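Local coordinates for DUF3829 family protein (PDB 4YJW) that is of unknown function but folds as an all-alpha helical protein and is probably exported as a lipoprotein in Bacteroides vulgatus, at residues E37-L42 with F99-Y103; T105-M110 with A121-R127; A15-M19 with A155-L159; K20-S25 with D66-V70. All blocks are in the same frame, centred on the assembly; numbering follows the deposited sequence.

Contact 1: E37-L42 with F99-Y103; sequences EIKAVL and FYENY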
loop_
_atom_site.group_PDB
_atom_site.type_symbol
_atom_site.label_atom_id
_atom_site.label_comp_id
_atom_site.label_asym_id
_atom_site.label_seq_id
_atom_site.Cartn_x
_atom_site.Cartn_y
_atom_site.Cartn_z
ATOM N N GLU A 37 3.535 3.768 -11.101
ATOM C CA GLU A 37 3.151 2.425 -11.559
ATOM C C GLU A 37 1.644 2.246 -11.430
ATOM O O GLU A 37 1.019 1.675 -12.322
ATOM C CB GLU A 37 3.875 1.321 -10.777
ATOM C CG GLU A 37 3.525 -0.072 -11.288
ATOM C CD GLU A 37 4.491 -1.115 -10.772
ATOM O OE1 GLU A 37 4.369 -1.498 -9.588
ATOM O OE2 GLU A 37 5.435 -1.461 -11.510
ATOM N N ILE A 38 1.059 2.753 -10.322
ATOM C CA ILE A 38 -0.400 2.677 -10.101
ATOM C C ILE A 38 -1.114 3.397 -11.256
ATOM O O ILE A 38 -2.068 2.851 -11.841
ATOM C CB ILE A 38 -0.753 3.265 -8.705
ATOM C CG1 ILE A 38 -0.227 2.308 -7.596
ATOM C CG2 ILE A 38 -2.274 3.475 -8.562
ATOM C CD1 ILE A 38 -0.057 2.953 -6.210
ATOM N N LYS A 39 -0.674 4.631 -11.578
ATOM C CA LYS A 39 -1.243 5.372 -12.711
ATOM C C LYS A 39 -1.096 4.604 -14.025
ATOM O O LYS A 39 -2.018 4.659 -14.861
ATOM C CB LYS A 39 -0.566 6.753 -12.863
ATOM C CG LYS A 39 -0.918 7.755 -11.776
ATOM C CD LYS A 39 -0.138 9.051 -12.061
ATOM C CE LYS A 39 0.158 9.886 -10.849
ATOM N NZ LYS A 39 1.087 11.004 -11.180
ATOM N N ALA A 40 0.071 3.936 -14.246
ATOM C CA ALA A 40 0.295 3.168 -15.491
ATOM C C ALA A 40 -0.666 1.965 -15.580
ATOM O O ALA A 40 -1.214 1.694 -16.648
ATOM C CB ALA A 40 1.750 2.701 -15.588
ATOM N N VAL A 41 -0.909 1.284 -14.443
ATOM C CA VAL A 41 -1.852 0.150 -14.398
ATOM C C VAL A 41 -3.274 0.665 -14.709
ATOM O O VAL A 41 -3.998 0.038 -15.474
ATOM C CB VAL A 41 -1.781 -0.600 -13.045
ATOM C CG1 VAL A 41 -2.983 -1.552 -12.883
ATOM C CG2 VAL A 41 -0.453 -1.376 -12.956
ATOM N N LEU A 42 -3.653 1.823 -14.177
ATOM C CA LEU A 42 -4.984 2.369 -14.512
ATOM C C LEU A 42 -5.102 2.642 -16.018
ATOM O O LEU A 42 -6.110 2.313 -16.610
ATOM C CB LEU A 42 -5.266 3.638 -13.707
ATOM C CG LEU A 42 -5.425 3.447 -12.188
ATOM C CD1 LEU A 42 -5.557 4.786 -11.503
ATOM C CD2 LEU A 42 -6.661 2.610 -11.854
ATOM N N PHE A 99 -5.083 -4.703 -5.784
ATOM C CA PHE A 99 -4.800 -3.852 -6.937
ATOM C C PHE A 99 -4.022 -4.609 -8.016
ATOM O O PHE A 99 -4.420 -4.596 -9.192
ATOM C CB PHE A 99 -4.040 -2.577 -6.512
ATOM C CG PHE A 99 -3.889 -1.595 -7.655
ATOM C CD1 PHE A 99 -4.947 -0.764 -8.025
ATOM C CD2 PHE A 99 -2.695 -1.523 -8.382
ATOM C CE1 PHE A 99 -4.792 0.162 -9.077
ATOM C CE2 PHE A 99 -2.556 -0.630 -9.455
ATOM C CZ PHE A 99 -3.599 0.228 -9.776
ATOM N N TYR A 100 -2.941 -5.289 -7.630
ATOM C CA TYR A 100 -2.117 -6.005 -8.616
ATOM C C TYR A 100 -2.734 -7.319 -9.035
ATOM O O TYR A 100 -2.651 -7.661 -10.212
ATOM C CB TYR A 100 -0.692 -6.198 -8.078
ATOM C CG TYR A 100 0.082 -4.901 -8.086
ATOM C CD1 TYR A 100 0.043 -4.040 -6.993
ATOM C CD2 TYR A 100 0.831 -4.517 -9.198
ATOM C CE1 TYR A 100 0.734 -2.842 -6.990
ATOM C CE2 TYR A 100 1.548 -3.317 -9.203
ATOM C CZ TYR A 100 1.508 -2.492 -8.086
ATOM O OH TYR A 100 2.211 -1.322 -8.047
ATOM N N GLU A 101 -3.420 -8.038 -8.125
ATOM C CA GLU A 101 -4.089 -9.288 -8.520
ATOM C C GLU A 101 -5.265 -9.005 -9.479
ATOM O O GLU A 101 -5.481 -9.785 -10.411
ATOM C CB GLU A 101 -4.581 -10.086 -7.300
ATOM C CG GLU A 101 -3.437 -10.816 -6.581
ATOM C CD GLU A 101 -2.677 -11.871 -7.378
ATOM O OE1 GLU A 101 -3.309 -12.581 -8.190
ATOM O OE2 GLU A 101 -1.454 -12.015 -7.162
ATOM N N ASN A 102 -6.050 -7.923 -9.222
ATOM C CA ASN A 102 -7.173 -7.553 -10.105
ATOM C C ASN A 102 -6.662 -7.269 -11.512
ATOM O O ASN A 102 -7.308 -7.678 -12.474
ATOM C CB ASN A 102 -7.933 -6.327 -9.575
ATOM C CG ASN A 102 -8.843 -6.607 -8.416
ATOM O OD1 ASN A 102 -9.189 -7.758 -8.125
ATOM N ND2 ASN A 102 -9.238 -5.548 -7.697
ATOM N N TYR A 103 -5.519 -6.576 -11.635
ATOM C CA TYR A 103 -4.952 -6.280 -12.965
ATOM C C TYR A 103 -4.494 -7.586 -13.643
ATOM O O TYR A 103 -4.726 -7.773 -14.836
ATOM C CB TYR A 103 -3.793 -5.272 -12.905
ATOM C CG TYR A 103 -3.181 -5.051 -14.274
ATOM C CD1 TYR A 103 -3.929 -4.479 -15.308
ATOM C CD2 TYR A 103 -1.943 -5.603 -14.599
ATOM C CE1 TYR A 103 -3.442 -4.415 -16.611
ATOM C CE2 TYR A 103 -1.425 -5.508 -15.898
ATOM C CZ TYR A 103 -2.181 -4.918 -16.901
ATOM O OH TYR A 103 -1.696 -4.853 -18.186
#

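Contact 2: T105-M110 with A121-R127; sequences TYRLYM and ALADKIR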
loop_
_atom_site.group_PDB
_atom_site.type_symbol
_atom_site.label_atom_id
_atom_site.label_comp_id
_atom_site.label_asym_id
_atom_site.label_seq_id
_atom_site.Cartn_x
_atom_site.Cartn_y
_atom_site.Cartn_z
ATOM N N THR A 105 -5.784 -10.624 -13.221
ATOM C CA THR A 105 -7.059 -11.245 -13.623
ATOM C C THR A 105 -7.585 -10.585 -14.887
ATOM O O THR A 105 -7.949 -11.276 -15.836
ATOM C CB THR A 105 -8.076 -11.128 -12.491
ATOM O OG1 THR A 105 -7.540 -11.819 -11.381
ATOM C CG2 THR A 105 -9.430 -11.741 -12.845
ATOM N N TYR A 106 -7.665 -9.251 -14.864
ATOM C CA TYR A 106 -8.145 -8.448 -15.984
ATOM C C TYR A 106 -7.366 -8.782 -17.253
ATOM O O TYR A 106 -7.980 -9.044 -18.273
ATOM C CB TYR A 106 -8.012 -6.947 -15.650
ATOM C CG TYR A 106 -8.418 -6.041 -16.796
ATOM C CD1 TYR A 106 -9.740 -5.611 -16.938
ATOM C CD2 TYR A 106 -7.473 -5.562 -17.701
ATOM C CE1 TYR A 106 -10.114 -4.758 -17.978
ATOM C CE2 TYR A 106 -7.840 -4.721 -18.756
ATOM C CZ TYR A 106 -9.158 -4.314 -18.879
ATOM O OH TYR A 106 -9.526 -3.493 -19.927
ATOM N N ARG A 107 -6.023 -8.720 -17.204
ATOM C CA ARG A 107 -5.206 -8.984 -18.403
ATOM C C ARG A 107 -5.470 -10.390 -18.994
ATOM O O ARG A 107 -5.664 -10.509 -20.210
ATOM C CB ARG A 107 -3.723 -8.809 -18.078
ATOM C CG ARG A 107 -2.797 -9.191 -19.250
ATOM C CD ARG A 107 -1.340 -8.918 -18.897
ATOM N NE ARG A 107 -0.449 -9.454 -19.930
ATOM C CZ ARG A 107 -0.034 -10.717 -19.975
ATOM N NH1 ARG A 107 -0.423 -11.586 -19.046
ATOM N NH2 ARG A 107 0.770 -11.122 -20.947
ATOM N N LEU A 108 -5.544 -11.419 -18.152
ATOM C CA LEU A 108 -5.786 -12.796 -18.615
ATOM C C LEU A 108 -7.192 -12.960 -19.211
ATOM O O LEU A 108 -7.352 -13.640 -20.232
ATOM C CB LEU A 108 -5.568 -13.782 -17.462
ATOM C CG LEU A 108 -4.128 -13.789 -16.851
ATOM C CD1 LEU A 108 -3.960 -14.950 -15.850
ATOM C CD2 LEU A 108 -3.030 -13.861 -17.945
ATOM N N TYR A 109 -8.189 -12.300 -18.601
ATOM C CA TYR A 109 -9.595 -12.323 -19.023
ATOM C C TYR A 109 -9.767 -11.562 -20.352
ATOM O O TYR A 109 -10.597 -11.961 -21.174
ATOM C CB TYR A 109 -10.466 -11.770 -17.866
ATOM C CG TYR A 109 -11.753 -11.057 -18.234
ATOM C CD1 TYR A 109 -11.764 -9.684 -18.477
ATOM C CD2 TYR A 109 -12.981 -11.704 -18.133
ATOM C CE1 TYR A 109 -12.952 -9.001 -18.728
ATOM C CE2 TYR A 109 -14.175 -11.038 -18.410
ATOM C CZ TYR A 109 -14.156 -9.678 -18.684
ATOM O OH TYR A 109 -15.320 -8.994 -18.938
HETATM N N MSE A 110 -9.004 -10.467 -20.574
HETATM C CA MSE A 110 -9.086 -9.765 -21.864
HETATM C C MSE A 110 -8.388 -10.602 -22.964
HETATM O O MSE A 110 -8.939 -10.789 -24.056
HETATM C CB MSE A 110 -8.412 -8.363 -21.789
HETATM C CG MSE A 110 -9.123 -7.359 -20.870
HETATM SE SE MSE A 110 -11.036 -7.144 -21.278
HETATM C CE MSE A 110 -10.864 -6.374 -23.090
ATOM N N ALA A 121 -18.598 -7.339 -18.413
ATOM C CA ALA A 121 -19.120 -7.111 -17.054
ATOM C C ALA A 121 -17.990 -7.158 -16.022
ATOM O O ALA A 121 -17.894 -6.266 -15.172
ATOM C CB ALA A 121 -20.189 -8.125 -16.702
ATOM N N LEU A 122 -17.109 -8.171 -16.114
ATOM C CA LEU A 122 -15.982 -8.232 -15.177
ATOM C C LEU A 122 -14.983 -7.088 -15.471
ATOM O O LEU A 122 -14.406 -6.549 -14.531
ATOM C CB LEU A 122 -15.282 -9.607 -15.219
ATOM C CG LEU A 122 -14.109 -9.778 -14.228
ATOM C CD1 LEU A 122 -14.590 -9.758 -12.773
ATOM C CD2 LEU A 122 -13.318 -11.020 -14.518
ATOM N N ALA A 123 -14.810 -6.693 -16.757
ATOM C CA ALA A 123 -13.905 -5.581 -17.104
ATOM C C ALA A 123 -14.336 -4.310 -16.371
ATOM O O ALA A 123 -13.499 -3.680 -15.735
ATOM C CB ALA A 123 -13.908 -5.338 -18.621
ATOM N N ASP A 124 -15.651 -3.972 -16.417
ATOM C CA ASP A 124 -16.171 -2.764 -15.764
ATOM C C ASP A 124 -16.119 -2.882 -14.243
ATOM O O ASP A 124 -15.802 -1.893 -13.577
ATOM C CB ASP A 124 -17.586 -2.435 -16.239
ATOM C CG ASP A 124 -17.615 -1.771 -17.610
ATOM O OD1 ASP A 124 -16.558 -1.200 -18.036
ATOM O OD2 ASP A 124 -18.685 -1.754 -18.222
ATOM N N LYS A 125 -16.394 -4.087 -13.686
ATOM C CA LYS A 125 -16.309 -4.287 -12.225
ATOM C C LYS A 125 -14.877 -4.008 -11.744
ATOM O O LYS A 125 -14.667 -3.334 -10.729
ATOM C CB LYS A 125 -16.727 -5.729 -11.883
ATOM C CG LYS A 125 -16.741 -6.041 -10.388
ATOM C CD LYS A 125 -17.335 -7.429 -10.135
ATOM C CE LYS A 125 -17.271 -7.841 -8.676
ATOM N NZ LYS A 125 -18.265 -7.113 -7.846
ATOM N N ILE A 126 -13.889 -4.556 -12.469
ATOM C CA ILE A 126 -12.472 -4.392 -12.139
ATOM C C ILE A 126 -12.062 -2.925 -12.302
ATOM O O ILE A 126 -11.409 -2.386 -11.408
ATOM C CB ILE A 126 -11.561 -5.346 -12.977
ATOM C CG1 ILE A 126 -11.762 -6.811 -12.508
ATOM C CG2 ILE A 126 -10.067 -4.921 -12.853
ATOM C CD1 ILE A 126 -11.043 -7.943 -13.373
ATOM N N ARG A 127 -12.468 -2.267 -13.397
ATOM C CA ARG A 127 -12.100 -0.836 -13.589
ATOM C C ARG A 127 -12.589 0.021 -12.417
ATOM O O ARG A 127 -11.850 0.881 -11.924
ATOM C CB ARG A 127 -12.689 -0.285 -14.911
ATOM C CG ARG A 127 -11.970 -0.848 -16.141
ATOM C CD ARG A 127 -12.810 -0.640 -17.388
ATOM N NE ARG A 127 -12.135 -1.274 -18.518
ATOM C CZ ARG A 127 -12.741 -1.832 -19.552
ATOM N NH1 ARG A 127 -14.073 -1.838 -19.633
ATOM N NH2 ARG A 127 -12.028 -2.366 -20.531
#

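Contact 3: A15-M19 with A155-L159; sequences ANEVM and AKITL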
loop_
_atom_site.group_PDB
_atom_site.type_symbol
_atom_site.label_atom_id
_atom_site.label_comp_id
_atom_site.label_asym_id
_atom_site.label_seq_id
_atom_site.Cartn_x
_atom_site.Cartn_y
_atom_site.Cartn_z
ATOM N N ALA A 15 11.826 5.681 22.375
ATOM C CA ALA A 15 12.090 6.676 21.340
ATOM C C ALA A 15 12.972 6.091 20.240
ATOM O O ALA A 15 12.736 6.374 19.067
ATOM C CB ALA A 15 12.739 7.913 21.940
ATOM N N ASN A 16 13.962 5.239 20.603
ATOM C CA ASN A 16 14.813 4.599 19.601
ATOM C C ASN A 16 14.000 3.652 18.738
ATOM O O ASN A 16 14.270 3.541 17.539
ATOM C CB ASN A 16 15.975 3.854 20.251
ATOM C CG ASN A 16 17.083 4.765 20.704
ATOM O OD1 ASN A 16 17.438 5.745 20.023
ATOM N ND2 ASN A 16 17.674 4.442 21.855
ATOM N N GLU A 17 13.001 2.978 19.335
ATOM C CA GLU A 17 12.129 2.059 18.594
ATOM C C GLU A 17 11.214 2.857 17.680
ATOM O O GLU A 17 10.954 2.424 16.563
ATOM C CB GLU A 17 11.310 1.134 19.524
ATOM C CG GLU A 17 12.164 0.156 20.332
ATOM C CD GLU A 17 13.081 -0.726 19.500
ATOM O OE1 GLU A 17 12.586 -1.395 18.562
ATOM O OE2 GLU A 17 14.308 -0.689 19.744
ATOM N N VAL A 18 10.724 4.028 18.133
ATOM C CA VAL A 18 9.896 4.880 17.263
ATOM C C VAL A 18 10.711 5.261 16.011
ATOM O O VAL A 18 10.193 5.160 14.899
ATOM C CB VAL A 18 9.375 6.139 18.018
ATOM C CG1 VAL A 18 8.715 7.135 17.058
ATOM C CG2 VAL A 18 8.398 5.737 19.124
HETATM N N MSE A 19 11.994 5.644 16.185
HETATM C CA MSE A 19 12.855 6.015 15.044
HETATM C C MSE A 19 13.036 4.833 14.070
HETATM O O MSE A 19 13.017 5.029 12.853
HETATM C CB MSE A 19 14.234 6.528 15.524
HETATM C CG MSE A 19 14.164 7.818 16.349
HETATM SE SE MSE A 19 13.025 9.210 15.567
HETATM C CE MSE A 19 13.898 9.450 13.852
ATOM N N ALA A 155 9.903 11.738 19.764
ATOM C CA ALA A 155 11.038 10.825 19.936
ATOM C C ALA A 155 12.356 11.598 19.840
ATOM O O ALA A 155 13.282 11.346 20.616
ATOM C CB ALA A 155 10.990 9.711 18.890
ATOM N N LYS A 156 12.429 12.564 18.914
ATOM C CA LYS A 156 13.614 13.410 18.754
ATOM C C LYS A 156 13.843 14.237 20.038
ATOM O O LYS A 156 14.988 14.340 20.492
ATOM C CB LYS A 156 13.483 14.305 17.519
ATOM C CG LYS A 156 13.655 13.536 16.212
ATOM C CD LYS A 156 13.530 14.464 15.014
ATOM C CE LYS A 156 13.513 13.716 13.710
ATOM N NZ LYS A 156 13.415 14.645 12.557
ATOM N N ILE A 157 12.751 14.723 20.679
ATOM C CA ILE A 157 12.832 15.451 21.961
ATOM C C ILE A 157 13.492 14.546 23.021
ATOM O O ILE A 157 14.441 14.976 23.681
ATOM C CB ILE A 157 11.433 15.945 22.437
ATOM C CG1 ILE A 157 10.890 17.076 21.535
ATOM C CG2 ILE A 157 11.451 16.355 23.932
ATOM C CD1 ILE A 157 9.376 17.321 21.681
ATOM N N THR A 158 12.996 13.299 23.169
ATOM C CA THR A 158 13.518 12.344 24.149
ATOM C C THR A 158 14.996 12.036 23.873
ATOM O O THR A 158 15.776 11.971 24.825
ATOM C CB THR A 158 12.656 11.064 24.172
ATOM O OG1 THR A 158 11.290 11.424 24.407
ATOM C CG2 THR A 158 13.092 10.073 25.245
ATOM N N LEU A 159 15.391 11.936 22.588
ATOM C CA LEU A 159 16.760 11.561 22.201
ATOM C C LEU A 159 17.772 12.725 22.109
ATOM O O LEU A 159 18.955 12.454 21.872
ATOM C CB LEU A 159 16.762 10.780 20.878
ATOM C CG LEU A 159 16.084 9.419 20.918
ATOM C CD1 LEU A 159 15.955 8.836 19.521
ATOM C CD2 LEU A 159 16.804 8.456 21.867
#

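Contact 4: K20-S25 with D66-V70; sequences KYYDTS and DTVFV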
loop_
_atom_site.group_PDB
_atom_site.type_symbol
_atom_site.label_atom_id
_atom_site.label_comp_id
_atom_site.label_asym_id
_atom_site.label_seq_id
_atom_site.Cartn_x
_atom_site.Cartn_y
_atom_site.Cartn_z
ATOM N N LYS A 20 13.182 3.612 14.604
ATOM C CA LYS A 20 13.340 2.398 13.778
ATOM C C LYS A 20 12.066 2.178 12.973
ATOM O O LYS A 20 12.136 1.933 11.765
ATOM C CB LYS A 20 13.678 1.167 14.623
ATOM C CG LYS A 20 15.033 1.257 15.351
ATOM C CD LYS A 20 15.272 -0.000 16.226
ATOM C CE LYS A 20 16.495 0.178 17.096
ATOM N NZ LYS A 20 16.625 -0.924 18.102
ATOM N N TYR A 21 10.904 2.305 13.641
ATOM C CA TYR A 21 9.594 2.135 13.012
ATOM C C TYR A 21 9.391 3.173 11.906
ATOM O O TYR A 21 8.945 2.830 10.808
ATOM C CB TYR A 21 8.478 2.223 14.068
ATOM C CG TYR A 21 7.125 1.792 13.533
ATOM C CD1 TYR A 21 6.304 2.693 12.852
ATOM C CD2 TYR A 21 6.633 0.512 13.772
ATOM C CE1 TYR A 21 5.059 2.309 12.360
ATOM C CE2 TYR A 21 5.375 0.122 13.301
ATOM C CZ TYR A 21 4.594 1.027 12.596
ATOM O OH TYR A 21 3.351 0.683 12.115
ATOM N N TYR A 22 9.767 4.436 12.176
ATOM C CA TYR A 22 9.633 5.499 11.173
ATOM C C TYR A 22 10.563 5.250 9.979
ATOM O O TYR A 22 10.122 5.346 8.831
ATOM C CB TYR A 22 9.932 6.855 11.797
ATOM C CG TYR A 22 9.879 8.004 10.813
ATOM C CD1 TYR A 22 8.702 8.317 10.136
ATOM C CD2 TYR A 22 10.980 8.832 10.623
ATOM C CE1 TYR A 22 8.636 9.399 9.260
ATOM C CE2 TYR A 22 10.914 9.940 9.770
ATOM C CZ TYR A 22 9.751 10.197 9.067
ATOM O OH TYR A 22 9.688 11.273 8.211
ATOM N N ASP A 23 11.840 4.952 10.240
ATOM C CA ASP A 23 12.801 4.678 9.157
ATOM C C ASP A 23 12.322 3.515 8.260
ATOM O O ASP A 23 12.386 3.630 7.036
ATOM C CB ASP A 23 14.201 4.384 9.738
ATOM C CG ASP A 23 14.873 5.594 10.377
ATOM O OD1 ASP A 23 14.536 6.743 9.990
ATOM O OD2 ASP A 23 15.739 5.396 11.256
ATOM N N THR A 24 11.799 2.419 8.867
ATOM C CA THR A 24 11.305 1.245 8.131
ATOM C C THR A 24 10.058 1.668 7.343
ATOM O O THR A 24 9.952 1.342 6.155
ATOM C CB THR A 24 11.042 0.084 9.110
ATOM O OG1 THR A 24 12.276 -0.221 9.792
ATOM C CG2 THR A 24 10.537 -1.164 8.402
ATOM N N SER A 25 9.155 2.454 7.980
ATOM C CA SER A 25 7.941 2.957 7.316
ATOM C C SER A 25 8.304 3.767 6.074
ATOM O O SER A 25 7.682 3.585 5.032
ATOM C CB SER A 25 7.106 3.810 8.267
ATOM O OG SER A 25 6.478 2.960 9.214
ATOM N N ASP A 66 10.520 -6.520 7.371
ATOM C CA ASP A 66 10.072 -5.118 7.519
ATOM C C ASP A 66 8.539 -5.033 7.587
ATOM O O ASP A 66 8.000 -4.228 8.351
ATOM C CB ASP A 66 10.583 -4.244 6.367
ATOM C CG ASP A 66 12.055 -3.863 6.472
ATOM O OD1 ASP A 66 12.676 -4.155 7.519
ATOM O OD2 ASP A 66 12.575 -3.264 5.515
ATOM N N THR A 67 7.844 -5.872 6.801
ATOM C CA THR A 67 6.375 -5.960 6.771
ATOM C C THR A 67 5.874 -6.371 8.163
ATOM O O THR A 67 4.966 -5.734 8.694
ATOM C CB THR A 67 5.911 -6.941 5.671
ATOM O OG1 THR A 67 6.344 -6.442 4.406
ATOM C CG2 THR A 67 4.403 -7.080 5.619
ATOM N N VAL A 68 6.473 -7.416 8.741
ATOM C CA VAL A 68 6.110 -7.894 10.085
ATOM C C VAL A 68 6.312 -6.763 11.114
ATOM O O VAL A 68 5.444 -6.538 11.974
ATOM C CB VAL A 68 6.911 -9.160 10.484
ATOM C CG1 VAL A 68 6.668 -9.532 11.949
ATOM C CG2 VAL A 68 6.581 -10.327 9.562
ATOM N N PHE A 69 7.455 -6.065 11.026
ATOM C CA PHE A 69 7.788 -5.016 11.973
ATOM C C PHE A 69 6.752 -3.892 11.945
ATOM O O PHE A 69 6.262 -3.502 13.008
ATOM C CB PHE A 69 9.213 -4.467 11.735
ATOM C CG PHE A 69 9.716 -3.532 12.821
ATOM C CD1 PHE A 69 10.088 -4.023 14.070
ATOM C CD2 PHE A 69 9.884 -2.171 12.572
ATOM C CE1 PHE A 69 10.570 -3.162 15.065
ATOM C CE2 PHE A 69 10.368 -1.319 13.563
ATOM C CZ PHE A 69 10.688 -1.812 14.808
ATOM N N VAL A 70 6.388 -3.398 10.753
ATOM C CA VAL A 70 5.457 -2.267 10.681
ATOM C C VAL A 70 3.996 -2.712 10.924
ATOM O O VAL A 70 3.177 -1.884 11.323
ATOM C CB VAL A 70 5.584 -1.443 9.387
ATOM C CG1 VAL A 70 6.985 -0.819 9.272
ATOM C CG2 VAL A 70 5.207 -2.254 8.131
#

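Contact 1: E37-L42 with F99-Y103
The hydroxyl of Y100 donates a hydrogen bond to the E37 carboxylate, OH to OE1 at 2.7 Å, received on the anti lone pair, on the side away from OE2. The carboxylate oxygen arrives at the edge of the tyrosine ring, and the two planes stand 76° apart. A glutamate suits this partly exposed place because its chain has the length required: with CG anti to the backbone N (chi1 -178°) and the rest extended, the charge is carried across to a ring that is itself buried. Cutting E37 back to an alanine would probably leave the Y100 hydroxyl without this acceptor and able to turn about its C-O bond. Alongside lies the apolar centre, the F99 ring, whose CD2 lies over one face of the Y100 ring, toward its rim. V41, approaching from the opposite direction, sets CG1 3.6 Å from CE2 of F99, while CG2 of I38 meets CZ of F99 at 3.7 Å and CD2 of L42 lies at the ring's edge. The branched side chains of V41 and I38 thus bring methyl groups against F99 from different directions, and CG1 of V41 also touches CG of Y103 at 3.8 Å. In the next shell, the Y103 hydroxyl is bonded to the carbonyl of P55, and V57 packs on E37 and V41. S134 of helix 121-159 touches I38 and L42. With axes 11.3 Å apart and running roughly parallel at 27°, this is the side-by-side packing of helices, through a buried aromatic and aliphatic core, found in all-alpha bundle folds.

Contact 2: T105-M110 with A121-R127
R127 reaches over to Y106 and gives it an N-H, NH2 to OH at 2.8 Å. Its chain, extended from CG to NE, carries the guanidinium that far, and the hydroxyl lies 26° out of the guanidinium plane. The other two nitrogens are occupied as well: NH1 makes a salt bridge to OD1 of D124 at 3.0 Å, and NE bonds the carbonyl of L45. An arginine can serve three acceptors at once, and here they fix the rotation of the flat group, one face of which rests on CB of A123. The second tyrosine works at the start of helix 121-159, where the first amides have no carbonyl a turn before them within the helix. OH of Y109 accepts from N of A123 at 3.2 Å and is also bonded to D118, whose other carboxylate oxygen takes the amide of L122. Away from the hydroxyls, CD2 of L122 sits over the Y109 face in a CH-pi contact. A123, small enough to fit between two tyrosines, has its CB 3.8 Å from CE1 of Y109 and 3.9 Å from CE1 of Y106, while CD1 of I126 touches CB of Y106. Helices 79-111 and 121-159 thus run nearly antiparallel here, at 160°, as the two arms of a hairpin, with the short helix 114-117 packed on Y109 and M110 and the L45 loop against Y106.

Contact 3: A15-M19 with A155-L159
A15 and A155 face each other where two helices cross, CB of A15 lying 3.9 Å from CB of A155. Alanine suits both positions because the backbones come so close, CA of A15 to CA of A155 4.5 Å, that a larger side chain would be hard to fit; CB of A15 also lies 3.7 Å from the carbonyl O of A155. The remaining apolar contacts surround this pair. CG1 of V18 and SE of M19, a selenomethionine, both touch CB of A155, the selenium at 3.9 Å. The bends of M19 at chi2 and chi3 set the selenium there and turn the terminal methyl toward the K156 chain, while CG of M19 slides past CD1 of L159 at 3.8 Å. L159 adds to the group, with CG 3.8 Å from CB of A15. This is a close, alanine-mediated crossing in a helical bundle, the axes approaching to 9.1 Å at 134°, and it joins the N-terminal helix 10-32 to the last turns of helix 121-159. Replacing L159 by an alanine would probably open a gap beside A15 and leave CG of M19 without this leucine methyl beside it. A second polar-to-apolar approach involves N16, whose OD1 is 3.3 Å from CD2 of L159, a tight van der Waals approach. No hydrogen bond links the two segments; the hydroxyl of T158 turns back to the carbonyl of G154 in its own helix, and CB of T158 rests on CB of A15.

Contact 4: K20-S25 with D66-V70
CG1 of V70 lies over one face of the Y21 ring, whose hydroxyl extends to the backbone beyond. OH of Y21 donates to O of V70 at 2.7 Å, in the carbonyl plane and on a lone pair, a useful mate for a carbonyl so near the end of helix 64-71. F69, also with CG anti to the backbone N (chi1 -170°), meets the other helix by its ring edge instead, CE2 standing 3.6 Å from CA of Y21. T24 faces helix 64-71 with its methyl while its hydroxyl serves its own helix. Its OG1 turns back to O of K20 at 2.9 Å, and CG2 points outward to meet CG of D66 at 3.6 Å and CG1 of V70 at 3.7 Å. S25 behaves alike, OG donating to O of Y21 while also bonded to the hydroxyl of Y89, so these small polar side chains fit a buried or half-buried helix face. Beyond the pair, Y21 meets F77 edge-to-face and touches L148 of helix 121-159. The short helix 64-71 thereby lies across helix 10-32 at 129°, an oblique helix-on-helix packing within the all-alpha fold.

Overall arrangement
From the N terminus, helix 10-32 enters contact 3 first, which joins residues 15-19 to 155-159 near the end of the modelled chain and so encloses the other three. The same helix then makes contact 4 with 66-70, next to contact 3 and touching it through E17 and F69. Contact 1 opens at 37-42, before contact 4 has closed, and ends at 99-103; these two therefore cross along the chain. Contact 2 follows contact 1 on helix 79-111 and closes the short connection, with helix 114-117, into helix 121-159. Contacts 1 and 2 adjoin on one side of the chain's centre, contacts 3 and 4 on the other, and helix 121-159 links contacts 2 and 3, about 47 Å apart between centres.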